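Local coordinates for protein putative transcriptional regulator, sugar-binding family (Arthrobacter aurescens, PDB 3NZE) that probably regulates transcription as a SorC-family DNA-binding protein that responds to a sugar ligand, the crystallised fragment being its putative sugar-binding domain, at residues F156-V161 and R226-S231; Y20-H25 and T249-D254; R73-K78 and R107-A112. All blocks are in the same frame, centred on the assembly; numbering follows the deposited sequence.

Contact 1: F156-V161 and R226-S231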
loop_
_atom_site.group_PDB
_atom_site.type_symbol
_atom_site.label_atom_id
_atom_site.label_comp_id
_atom_site.label_asym_id
_atom_site.label_seq_id
_atom_site.Cartn_x
_atom_site.Cartn_y
_atom_site.Cartn_z
ATOM N N PHE A 156 0.916 3.530 -0.387
ATOM C CA PHE A 156 0.674 2.129 -0.051
ATOM C C PHE A 156 1.777 1.192 -0.500
ATOM O O PHE A 156 2.487 1.458 -1.472
ATOM C CB PHE A 156 -0.653 1.640 -0.643
ATOM C CG PHE A 156 -0.807 1.907 -2.128
ATOM C CD1 PHE A 156 -0.327 1.004 -3.070
ATOM C CD2 PHE A 156 -1.443 3.054 -2.563
ATOM C CE1 PHE A 156 -0.485 1.245 -4.437
ATOM C CE2 PHE A 156 -1.612 3.304 -3.931
ATOM C CZ PHE A 156 -1.131 2.394 -4.864
ATOM N N GLY A 157 1.886 0.069 0.205
ATOM C CA GLY A 157 2.687 -1.048 -0.253
ATOM C C GLY A 157 1.797 -2.059 -0.967
ATOM O O GLY A 157 0.633 -1.788 -1.266
ATOM N N VAL A 158 2.349 -3.234 -1.249
ATOM C CA VAL A 158 1.613 -4.260 -1.979
ATOM C C VAL A 158 1.793 -5.608 -1.296
ATOM O O VAL A 158 2.925 -6.021 -1.018
ATOM C CB VAL A 158 2.117 -4.380 -3.435
ATOM C CG1 VAL A 158 1.322 -5.438 -4.204
ATOM C CG2 VAL A 158 2.008 -3.038 -4.150
ATOM N N GLY A 159 0.681 -6.285 -1.018
ATOM C CA GLY A 159 0.733 -7.650 -0.532
ATOM C C GLY A 159 0.885 -8.584 -1.716
ATOM O O GLY A 159 0.478 -8.251 -2.832
ATOM N N SER A 160 1.468 -9.755 -1.484
ATOM C CA SER A 160 1.729 -10.689 -2.569
ATOM C C SER A 160 1.439 -12.119 -2.133
ATOM O O SER A 160 1.825 -12.535 -1.040
ATOM C CB SER A 160 3.179 -10.568 -3.044
ATOM O OG SER A 160 3.360 -11.193 -4.307
ATOM N N VAL A 161 0.737 -12.851 -2.989
ATOM C CA VAL A 161 0.483 -14.265 -2.768
ATOM C C VAL A 161 1.483 -15.033 -3.621
ATOM O O VAL A 161 1.537 -14.845 -4.837
ATOM C CB VAL A 161 -0.947 -14.648 -3.194
ATOM C CG1 VAL A 161 -1.272 -16.067 -2.751
ATOM C CG2 VAL A 161 -1.959 -13.660 -2.626
ATOM N N ARG A 226 -0.773 8.317 -6.656
ATOM C CA ARG A 226 -0.789 7.075 -5.897
ATOM C C ARG A 226 0.638 6.550 -5.816
ATOM O O ARG A 226 1.221 6.142 -6.822
ATOM C CB ARG A 226 -1.698 6.034 -6.557
ATOM C CG ARG A 226 -3.184 6.330 -6.406
ATOM C CD ARG A 226 -3.762 6.939 -7.651
ATOM N NE ARG A 226 -3.631 6.046 -8.804
ATOM C CZ ARG A 226 -3.969 6.386 -10.039
ATOM N NH1 ARG A 226 -3.800 5.522 -11.036
ATOM N NH2 ARG A 226 -4.467 7.589 -10.280
ATOM N N ILE A 227 1.200 6.578 -4.616
ATOM C CA ILE A 227 2.612 6.251 -4.431
ATOM C C ILE A 227 2.690 4.838 -3.901
ATOM O O ILE A 227 2.210 4.547 -2.804
ATOM C CB ILE A 227 3.323 7.204 -3.441
ATOM C CG1 ILE A 227 3.326 8.644 -3.963
ATOM C CG2 ILE A 227 4.769 6.798 -3.243
ATOM C CD1 ILE A 227 2.046 9.385 -3.766
ATOM N N CYS A 228 3.288 3.969 -4.704
ATOM C CA CYS A 228 3.353 2.545 -4.425
ATOM C C CYS A 228 4.785 2.174 -4.071
ATOM O O CYS A 228 5.719 2.462 -4.832
ATOM C CB CYS A 228 2.895 1.781 -5.672
ATOM S SG CYS A 228 2.950 -0.006 -5.497
ATOM N N VAL A 229 4.972 1.532 -2.919
ATOM C CA VAL A 229 6.321 1.250 -2.433
ATOM C C VAL A 229 6.474 -0.243 -2.256
ATOM O O VAL A 229 5.703 -0.856 -1.534
ATOM C CB VAL A 229 6.604 1.921 -1.080
ATOM C CG1 VAL A 229 8.044 1.645 -0.665
ATOM C CG2 VAL A 229 6.318 3.430 -1.149
ATOM N N VAL A 230 7.469 -0.820 -2.919
ATOM C CA VAL A 230 7.663 -2.263 -2.903
ATOM C C VAL A 230 9.106 -2.662 -2.618
ATOM O O VAL A 230 10.029 -2.087 -3.172
ATOM C CB VAL A 230 7.257 -2.844 -4.267
ATOM C CG1 VAL A 230 7.783 -4.258 -4.428
ATOM C CG2 VAL A 230 5.745 -2.802 -4.407
ATOM N N SER A 231 9.296 -3.667 -1.764
ATOM C CA SER A 231 10.634 -4.215 -1.532
ATOM C C SER A 231 10.603 -5.739 -1.405
ATOM O O SER A 231 9.747 -6.296 -0.715
ATOM C CB SER A 231 11.267 -3.595 -0.284
ATOM O OG SER A 231 12.602 -4.043 -0.135
HETATM O O HOH W 1 5.094 -3.221 -0.340
#
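Phe-156 joins the strand 225-230 by both its backbone polar atoms. Its N donates to Ile-227 O at 2.9 Å, nearly straight at hydrogen (159°), and its O accepts from Val-229 N at 2.9 Å. These two bonds, placed on either side of Cys-228, define a parallel bridge between Phe-156 and Cys-228, whose side chains share one face of the sheet. With CG set between the backbone N and the carbonyl carbon (chi1 52°), the phenyl ring stands on that shared face: CE1 rests 3.6 Å from Cys-228 CB, while Arg-226 CB meets the ring edge at CE2, 3.8 Å away. The sulfur of Cys-228 stands obliquely to this ring and packs on Val-158 CG2 at 3.4 Å. Beyond Gly-157 the strands part, and Val-158 N lies 4.1 Å from Val-229 O. A water fills that step, accepting from Val-158 N and donating to Val-229 O at 2.7 Å. The two strands are neighbours in the central sheet of the putative sugar-binding domain, where helix 35-50 packs on Val-229 and Gly-159 pairs with Asp-191 of antiparallel strand 188-192. Direct pairing thus gives way to a water bridge, which satisfies both backbone groups where strand 153-160 bends away.

Contact 2: Y20-H25 and T249-D254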
loop_
_atom_site.group_PDB
_atom_site.type_symbol
_atom_site.label_atom_id
_atom_site.label_comp_id
_atom_site.label_asym_id
_atom_site.label_seq_id
_atom_site.Cartn_x
_atom_site.Cartn_y
_atom_site.Cartn_z
ATOM N N TYR A 20 5.310 0.051 -18.137
ATOM C CA TYR A 20 4.195 0.065 -17.193
ATOM C C TYR A 20 3.502 1.417 -17.044
ATOM O O TYR A 20 2.480 1.509 -16.377
ATOM C CB TYR A 20 4.622 -0.467 -15.816
ATOM C CG TYR A 20 4.974 -1.934 -15.863
ATOM C CD1 TYR A 20 3.979 -2.908 -15.820
ATOM C CD2 TYR A 20 6.297 -2.346 -15.990
ATOM C CE1 TYR A 20 4.295 -4.261 -15.874
ATOM C CE2 TYR A 20 6.623 -3.695 -16.049
ATOM C CZ TYR A 20 5.614 -4.646 -15.992
ATOM O OH TYR A 20 5.928 -5.988 -16.052
ATOM N N GLY A 21 4.058 2.457 -17.662
ATOM C CA GLY A 21 3.405 3.754 -17.666
ATOM C C GLY A 21 3.219 4.367 -16.287
ATOM O O GLY A 21 2.185 4.978 -16.000
ATOM N N VAL A 22 4.217 4.192 -15.428
ATOM C CA VAL A 22 4.257 4.862 -14.133
ATOM C C VAL A 22 5.591 5.575 -14.000
ATOM O O VAL A 22 6.570 5.189 -14.638
ATOM C CB VAL A 22 4.130 3.886 -12.954
ATOM C CG1 VAL A 22 2.756 3.259 -12.939
ATOM C CG2 VAL A 22 5.234 2.826 -13.017
ATOM N N ASP A 23 5.634 6.627 -13.185
ATOM C CA ASP A 23 6.911 7.219 -12.837
ATOM C C ASP A 23 7.559 6.288 -11.823
ATOM O O ASP A 23 6.862 5.634 -11.041
ATOM C CB ASP A 23 6.740 8.654 -12.325
ATOM C CG ASP A 23 6.516 9.650 -13.468
ATOM O OD1 ASP A 23 7.500 9.966 -14.163
ATOM O OD2 ASP A 23 5.372 10.100 -13.684
ATOM N N VAL A 24 8.880 6.186 -11.860
ATOM C CA VAL A 24 9.556 5.175 -11.050
ATOM C C VAL A 24 10.922 5.599 -10.540
ATOM O O VAL A 24 11.671 6.302 -11.230
ATOM C CB VAL A 24 9.682 3.848 -11.842
ATOM C CG1 VAL A 24 10.394 4.082 -13.145
ATOM C CG2 VAL A 24 10.391 2.767 -11.015
ATOM N N HIS A 25 11.225 5.175 -9.312
ATOM C CA HIS A 25 12.539 5.325 -8.710
ATOM C C HIS A 25 13.040 3.939 -8.329
ATOM O O HIS A 25 12.425 3.247 -7.513
ATOM C CB HIS A 25 12.475 6.203 -7.455
ATOM C CG HIS A 25 12.277 7.656 -7.749
ATOM N ND1 HIS A 25 11.029 8.224 -7.886
ATOM C CD2 HIS A 25 13.169 8.655 -7.942
ATOM C CE1 HIS A 25 11.161 9.512 -8.147
ATOM N NE2 HIS A 25 12.450 9.799 -8.187
ATOM N N THR A 249 0.650 5.688 -9.618
ATOM C CA THR A 249 1.180 6.684 -10.550
ATOM C C THR A 249 2.700 6.812 -10.370
ATOM O O THR A 249 3.420 7.168 -11.303
ATOM C CB THR A 249 0.530 8.077 -10.359
ATOM O OG1 THR A 249 0.693 8.496 -8.993
ATOM C CG2 THR A 249 -0.948 8.033 -10.691
ATOM N N ASP A 250 3.176 6.533 -9.156
ATOM C CA ASP A 250 4.581 6.653 -8.800
ATOM C C ASP A 250 5.005 5.385 -8.069
ATOM O O ASP A 250 4.321 4.929 -7.159
ATOM C CB ASP A 250 4.807 7.863 -7.893
ATOM C CG ASP A 250 4.377 9.167 -8.545
ATOM O OD1 ASP A 250 5.225 9.843 -9.168
ATOM O OD2 ASP A 250 3.186 9.510 -8.447
ATOM N N LEU A 251 6.114 4.805 -8.486
ATOM C CA LEU A 251 6.546 3.533 -7.920
ATOM C C LEU A 251 7.965 3.651 -7.396
ATOM O O LEU A 251 8.836 4.192 -8.080
ATOM C CB LEU A 251 6.476 2.462 -9.012
ATOM C CG LEU A 251 7.050 1.077 -8.724
ATOM C CD1 LEU A 251 6.200 0.375 -7.658
ATOM C CD2 LEU A 251 7.095 0.250 -10.000
ATOM N N ILE A 252 8.200 3.162 -6.178
ATOM C CA ILE A 252 9.549 3.073 -5.628
ATOM C C ILE A 252 9.818 1.615 -5.274
ATOM O O ILE A 252 9.028 0.998 -4.560
ATOM C CB ILE A 252 9.719 3.948 -4.370
ATOM C CG1 ILE A 252 9.387 5.409 -4.681
ATOM C CG2 ILE A 252 11.160 3.847 -3.826
ATOM C CD1 ILE A 252 7.981 5.787 -4.348
ATOM N N LEU A 253 10.906 1.049 -5.797
ATOM C CA LEU A 253 11.200 -0.361 -5.550
ATOM C C LEU A 253 12.689 -0.634 -5.626
ATOM O O LEU A 253 13.447 0.157 -6.184
ATOM C CB LEU A 253 10.442 -1.268 -6.527
ATOM C CG LEU A 253 10.997 -1.473 -7.944
ATOM C CD1 LEU A 253 10.187 -2.533 -8.682
ATOM C CD2 LEU A 253 11.024 -0.178 -8.762
ATOM N N ASP A 254 13.115 -1.761 -5.051
ATOM C CA ASP A 254 14.534 -2.076 -5.016
ATOM C C ASP A 254 14.995 -2.633 -6.356
ATOM O O ASP A 254 14.191 -3.156 -7.130
ATOM C CB ASP A 254 14.832 -3.093 -3.917
ATOM C CG ASP A 254 14.134 -4.416 -4.151
ATOM O OD1 ASP A 254 12.899 -4.468 -3.977
ATOM O OD2 ASP A 254 14.827 -5.398 -4.521
HETATM O O HOH W 2 3.485 10.507 -11.626
HETATM O O HOH W 3 2.506 8.394 -13.713
HETATM O O HOH W 4 8.500 7.256 -7.944
#
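Asp-23 lies beside Asp-250 in a parallel bridge, both side chains on the face that also carries His-25 and Ile-252. Followed outward, the side chain of Asp-23 first meets its neighbour at CB, 3.7 Å from Asp-250 OD1. CG then stands anti to the carbonyl carbon (chi1 -78°), and the carboxylate swings outward, leaving OD2 4.5 Å from Asp-250 OD1. At this tip a water donates to Asp-23 OD2 at 2.8 Å and also approaches Asp-250 OD1, while a second water reaches OD2 only weakly and donates to Thr-249 O. Both waters have more acceptors around them than protons to give, so the sharing is probably partial. Asp-250 OD2 accepts from Thr-249 OG1 at 2.7 Å, on the anti side and out of the carboxylate plane, and forms a salt bridge with Arg-225.

The backbone supplies the evidence for register. Asp-23 N donates to Thr-249 O, Leu-251 N to Asp-23 O, His-25 N to Leu-251 O at 2.9 Å, and Leu-253 N to His-25 O at 3.2 Å; the short strand axes run 20° from parallel. Leu-251 O also takes a water that contacts His-25 ND1 in the plane of the imidazole. On the other face Val-24 CG2 touches Leu-253 CD2 at 3.8 Å. Strand 23-27, which follows helix 9-20, is thereby added beside the near-C-terminal strand 250-254, consistent with the Rossmann-like clan of the family. Helices flank both faces: Leu-251 and Leu-253 meet Leu-239 of helix 236-244, and helix 35-50 touches His-25 and Ile-252. Chemically, the Asp-23/Asp-250 end stands apart, for there hydration together with Arg-225 probably eases the repulsion of two carboxylates.

Contact 3: R73-K78 and R107-A112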
loop_
_atom_site.group_PDB
_atom_site.type_symbol
_atom_site.label_atom_id
_atom_site.label_comp_id
_atom_site.label_asym_id
_atom_site.label_seq_id
_atom_site.Cartn_x
_atom_site.Cartn_y
_atom_site.Cartn_z
ATOM N N ARG A 73 9.125 5.978 9.182
ATOM C CA ARG A 73 10.312 6.249 9.984
ATOM C C ARG A 73 11.316 7.156 9.278
ATOM O O ARG A 73 12.201 7.718 9.919
ATOM C CB ARG A 73 10.990 4.947 10.408
ATOM C CG ARG A 73 10.176 4.138 11.393
ATOM C CD ARG A 73 10.951 2.938 11.889
ATOM N NE ARG A 73 10.103 2.045 12.668
ATOM C CZ ARG A 73 9.861 2.183 13.968
ATOM N NH1 ARG A 73 9.072 1.316 14.587
ATOM N NH2 ARG A 73 10.404 3.185 14.648
ATOM N N HIS A 74 11.171 7.315 7.961
ATOM C CA HIS A 74 12.156 8.089 7.189
ATOM C C HIS A 74 11.662 9.437 6.669
ATOM O O HIS A 74 12.378 10.141 5.946
ATOM C CB HIS A 74 12.707 7.239 6.035
ATOM C CG HIS A 74 13.439 6.017 6.493
ATOM N ND1 HIS A 74 14.716 6.064 7.003
ATOM C CD2 HIS A 74 13.068 4.715 6.530
ATOM C CE1 HIS A 74 15.103 4.846 7.332
ATOM N NE2 HIS A 74 14.126 4.007 7.046
ATOM N N LEU A 75 10.441 9.803 7.043
ATOM C CA LEU A 75 9.869 11.071 6.616
ATOM C C LEU A 75 10.708 12.269 7.060
ATOM O O LEU A 75 11.220 12.299 8.178
ATOM C CB LEU A 75 8.446 11.202 7.156
ATOM C CG LEU A 75 7.450 10.135 6.678
ATOM C CD1 LEU A 75 6.077 10.388 7.285
ATOM C CD2 LEU A 75 7.356 10.141 5.158
ATOM N N THR A 76 10.854 13.248 6.172
ATOM C CA THR A 76 11.546 14.489 6.501
ATOM C C THR A 76 10.527 15.515 6.960
ATOM O O THR A 76 9.507 15.716 6.303
ATOM C CB THR A 76 12.293 15.062 5.280
ATOM O OG1 THR A 76 13.343 14.170 4.897
ATOM C CG2 THR A 76 12.887 16.429 5.605
ATOM N N ARG A 77 10.790 16.167 8.086
ATOM C CA ARG A 77 9.857 17.161 8.593
ATOM C C ARG A 77 9.617 18.239 7.547
ATOM O O ARG A 77 10.556 18.761 6.950
ATOM C CB ARG A 77 10.365 17.786 9.892
ATOM C CG ARG A 77 9.302 18.566 10.648
ATOM C CD ARG A 77 9.833 19.068 11.981
ATOM N NE ARG A 77 8.776 19.607 12.832
ATOM C CZ ARG A 77 8.372 20.872 12.812
ATOM N NH1 ARG A 77 7.404 21.274 13.627
ATOM N NH2 ARG A 77 8.933 21.738 11.975
ATOM N N LYS A 78 8.350 18.558 7.327
ATOM C CA LYS A 78 7.960 19.563 6.355
ATOM C C LYS A 78 6.587 20.064 6.757
ATOM O O LYS A 78 5.580 19.429 6.465
ATOM C CB LYS A 78 7.897 18.959 4.953
ATOM C CG LYS A 78 7.353 19.925 3.904
ATOM C CD LYS A 78 7.023 19.215 2.594
ATOM C CE LYS A 78 6.106 20.067 1.732
ATOM N NZ LYS A 78 5.934 19.509 0.369
ATOM N N ARG A 107 0.762 8.563 13.492
ATOM C CA ARG A 107 1.408 9.624 14.277
ATOM C C ARG A 107 2.678 10.187 13.625
ATOM O O ARG A 107 2.873 11.400 13.585
ATOM C CB ARG A 107 1.713 9.130 15.701
ATOM C CG ARG A 107 0.472 8.885 16.535
ATOM C CD ARG A 107 0.811 8.384 17.946
ATOM N NE ARG A 107 -0.404 7.960 18.649
ATOM C CZ ARG A 107 -0.963 8.632 19.652
ATOM N NH1 ARG A 107 -2.076 8.175 20.219
ATOM N NH2 ARG A 107 -0.410 9.756 20.096
ATOM N N ARG A 108 3.532 9.308 13.107
ATOM C CA ARG A 108 4.735 9.741 12.392
ATOM C C ARG A 108 4.404 10.621 11.184
ATOM O O ARG A 108 5.099 11.615 10.921
ATOM C CB ARG A 108 5.567 8.526 11.964
ATOM C CG ARG A 108 6.339 7.893 13.137
ATOM C CD ARG A 108 7.025 6.591 12.740
ATOM N NE ARG A 108 7.243 5.745 13.910
ATOM C CZ ARG A 108 6.889 4.468 13.988
ATOM N NH1 ARG A 108 6.315 3.866 12.958
ATOM N NH2 ARG A 108 7.131 3.787 15.095
ATOM N N PHE A 109 3.350 10.259 10.459
ATOM C CA PHE A 109 2.935 11.056 9.300
ATOM C C PHE A 109 2.395 12.396 9.776
ATOM O O PHE A 109 2.763 13.441 9.254
ATOM C CB PHE A 109 1.886 10.321 8.447
ATOM C CG PHE A 109 2.476 9.495 7.339
ATOM C CD1 PHE A 109 2.824 8.173 7.549
ATOM C CD2 PHE A 109 2.700 10.051 6.080
ATOM C CE1 PHE A 109 3.361 7.404 6.533
ATOM C CE2 PHE A 109 3.237 9.286 5.063
ATOM C CZ PHE A 109 3.569 7.960 5.284
ATOM N N GLY A 110 1.533 12.365 10.785
ATOM C CA GLY A 110 0.989 13.593 11.335
ATOM C C GLY A 110 2.058 14.535 11.845
ATOM O O GLY A 110 1.986 15.746 11.629
ATOM N N SER A 111 3.055 13.980 12.532
ATOM C CA SER A 111 4.122 14.782 13.120
ATOM C C SER A 111 5.048 15.373 12.057
ATOM O O SER A 111 5.498 16.515 12.178
ATOM C CB SER A 111 4.944 13.948 14.106
ATOM O OG SER A 111 4.213 13.679 15.287
ATOM N N ALA A 112 5.339 14.591 11.024
ATOM C CA ALA A 112 6.241 15.062 9.978
ATOM C C ALA A 112 5.675 16.269 9.243
ATOM O O ALA A 112 6.425 17.159 8.837
ATOM C CB ALA A 112 6.564 13.957 8.998
#
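Leu-75 CD1 sits over the centre of the Phe-109 ring, 3.6 Å from its centroid and 11° off the normal, a CH-pi contact on one face. The guanidinium groups of Arg-73 and Arg-108 also overlap, a face of each turned to the other but tilted 38° and so not a parallel stack; Arg-108 CZ lies 3.7 Å above the centre of the Arg-73 group. Arg-73 has a second deposited conformer, so this like-charged approach is doubtful as a fixed feature. Arg-108 itself reaches out as an extended chain, and its NH1 bonds Ser-72 OG near the end of helix 66-73. These contacts dock the loop between helix 66-73 and strand 84-87 onto helix 99-113, within the alpha/beta domain. An alanine at Arg-108 removes the guanidinium, so Ser-72 OG would probably be left without this mate and the tie between helices 99-113 and 66-73 weakened. Nearer its backbone, Leu-75 packs CB on Ala-112 CB at 3.8 Å. The loop then closes on the last turn of the helix: Lys-78 N donates to Ala-112 O at 2.8 Å, almost straight (176°). The same carbonyl receives a CA-H...O contact from Arg-77 CA at 3.4 Å, while Lys-78 NZ turns elsewhere, to Val-54 O and Gly-51 O.

Contacts 1 and 2 belong to one sheet, with centres 11 Å apart. Strands 225-230 and 250-254 are parallel neighbours, so 153-160, 225-230, 250-254 and 23-27 lie in that order; Cys-228 N to Asp-250 O, 2.8 Å, is a probable bond between the two contacts. Contact 3 lies about 19 Å from contact 1 and 22 Å from contact 2, centre to centre, and touches neither, but its loop leads to strand 84-87 and its helix 99-113 to strand 116-118, both of the same sheet. Along the chain, contact 2 spans the other two, with contact 3 closing before contact 1 opens. Contact 2 therefore builds both ends of the crystallised fragment into one sheet.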